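Long-range contact in N-(5'-phosphoribosyl)anthranilate isomerase (Pyrococcus furiosus, PDB 4AAJ), which catalyses the isomerisation of N-(5-phospho-beta-D-ribosyl)anthranilate to 1-(2-carboxyphenylamino)-1-deoxy-D-ribulose 5-phosphate, the third step from chorismate to L-tryptophan: residues Asn186-Ile191 and Val220-Asn225. Numbering follows the deposited sequence.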
# COMPACT_ATOMS: atom_id res chain seq x y z
N ASN A 186 11.83 -9.40 -10.16
CA ASN A 186 10.93 -8.75 -11.11
C ASN A 186 10.72 -7.25 -10.88
O ASN A 186 10.20 -6.56 -11.75
CB ASN A 186 9.57 -9.48 -11.17
CG ASN A 186 8.79 -9.40 -9.86
OD1 ASN A 186 9.01 -8.52 -9.04
ND2 ASN A 186 7.87 -10.34 -9.67
N VAL A 187 11.13 -6.76 -9.70
CA VAL A 187 10.89 -5.36 -9.31
C VAL A 187 11.49 -4.35 -10.29
O VAL A 187 10.84 -3.38 -10.67
CB VAL A 187 11.32 -5.07 -7.85
CG1 VAL A 187 12.82 -5.26 -7.65
CG2 VAL A 187 10.89 -3.67 -7.42
N GLU A 188 12.73 -4.61 -10.71
CA GLU A 188 13.44 -3.71 -11.62
C GLU A 188 12.75 -3.59 -12.97
O GLU A 188 12.67 -2.50 -13.54
CB GLU A 188 14.90 -4.14 -11.78
CG GLU A 188 15.67 -4.18 -10.46
CD GLU A 188 17.17 -4.20 -10.64
OE1 GLU A 188 17.67 -4.96 -11.50
OE2 GLU A 188 17.87 -3.46 -9.91
N GLU A 189 12.22 -4.71 -13.46
CA GLU A 189 11.50 -4.75 -14.73
C GLU A 189 10.13 -4.07 -14.63
O GLU A 189 9.74 -3.30 -15.51
CB GLU A 189 11.35 -6.19 -15.22
CG GLU A 189 10.94 -6.32 -16.69
CD GLU A 189 11.92 -5.68 -17.66
OE1 GLU A 189 13.14 -5.71 -17.40
OE2 GLU A 189 11.46 -5.14 -18.69
N VAL A 190 9.41 -4.36 -13.55
CA VAL A 190 8.12 -3.73 -13.28
C VAL A 190 8.28 -2.21 -13.26
O VAL A 190 7.49 -1.49 -13.88
CB VAL A 190 7.49 -4.24 -11.95
CG1 VAL A 190 6.33 -3.34 -11.51
CG2 VAL A 190 7.01 -5.68 -12.11
N ILE A 191 9.32 -1.73 -12.58
CA ILE A 191 9.59 -0.30 -12.48
C ILE A 191 9.90 0.34 -13.84
O ILE A 191 9.47 1.47 -14.11
CB ILE A 191 10.71 -0.00 -11.45
CG1 ILE A 191 10.19 -0.26 -10.03
CG2 ILE A 191 11.19 1.44 -11.58
CD1 ILE A 191 11.25 -0.23 -8.95
N VAL A 220 14.69 -3.37 -1.67
CA VAL A 220 14.73 -1.91 -1.58
C VAL A 220 15.88 -1.37 -2.44
O VAL A 220 15.67 -0.47 -3.25
CB VAL A 220 14.83 -1.42 -0.12
CG1 VAL A 220 14.97 0.10 -0.06
CG2 VAL A 220 13.61 -1.85 0.68
N ARG A 221 17.07 -1.96 -2.28
CA ARG A 221 18.25 -1.54 -3.03
C ARG A 221 18.02 -1.58 -4.54
O ARG A 221 18.26 -0.59 -5.24
CB ARG A 221 19.47 -2.39 -2.65
CG ARG A 221 20.81 -1.84 -3.13
CD ARG A 221 21.96 -2.80 -2.84
NE ARG A 221 21.89 -4.02 -3.65
CZ ARG A 221 21.71 -5.25 -3.17
NH1 ARG A 221 21.61 -5.45 -1.86
NH2 ARG A 221 21.65 -6.29 -4.00
N ARG A 222 17.54 -2.72 -5.03
CA ARG A 222 17.26 -2.92 -6.46
C ARG A 222 16.21 -1.94 -6.97
O ARG A 222 16.35 -1.38 -8.07
CB ARG A 222 16.82 -4.36 -6.73
CG ARG A 222 17.92 -5.40 -6.60
CD ARG A 222 17.47 -6.74 -7.14
NE ARG A 222 18.48 -7.78 -6.95
CZ ARG A 222 18.51 -8.94 -7.60
NH1 ARG A 222 17.57 -9.24 -8.50
NH2 ARG A 222 19.48 -9.81 -7.35
N ALA A 223 15.15 -1.75 -6.19
CA ALA A 223 14.07 -0.83 -6.55
C ALA A 223 14.58 0.61 -6.63
O ALA A 223 14.27 1.33 -7.57
CB ALA A 223 12.91 -0.94 -5.58
N LYS A 224 15.37 0.99 -5.64
CA LYS A 224 15.96 2.34 -5.57
C LYS A 224 16.94 2.63 -6.72
O LYS A 224 17.17 3.79 -7.05
CB LYS A 224 16.67 2.55 -4.23
CG LYS A 224 15.77 2.50 -3.00
CD LYS A 224 14.97 3.77 -2.83
CE LYS A 224 14.33 3.83 -1.46
NZ LYS A 224 13.45 5.02 -1.37
N ASN A 225 17.50 1.57 -7.31
CA ASN A 225 18.51 1.68 -8.37
C ASN A 225 17.98 1.97 -9.78
O ASN A 225 18.71 2.49 -10.62
CB ASN A 225 19.38 0.42 -8.41
CG ASN A 225 20.49 0.45 -7.37
OD1 ASN A 225 20.84 1.51 -6.84
ND2 ASN A 225 21.06 -0.71 -7.09
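Val187, in the first turn of its helix, sets CG2 against the methyl of Ala223, CG2 to CB 3.9 Å; its other branch, CG1, lies 4.2 Å from CB of Arg222. Glu188 extends its chain across that of Arg222 at about a right angle, with its CG packed on Arg222 CB and its OE2 3.5 Å from the same CB. Glu188 OE2 also stands 3.2 Å from the backbone O of Arg222, a meeting of two acceptors and not a hydrogen bond. The carboxylate is turned 41° from the plane of the guanidinium, and Glu188 OE1 remains 5.2 Å from Arg222 NH1, too far for a salt bridge. The guanidinium instead forms a salt bridge with Glu218 and a hydrogen bond to Ala184 O. In this (βα)8 TIM barrel, helices 187-194 and 213-225 are the last two of the outer layer, running in the same general direction, their segment axes inclined by 27° and 8.9 Å apart at closest approach. One turn after Val187, Ile191 has CG1 anti to the carbonyl carbon (chi1 -71°) and reaches across with CD1, 3.8 Å from Ala223 CB. Beyond the helix pair, Ala223 touches Val23 of barrel strand 22-25.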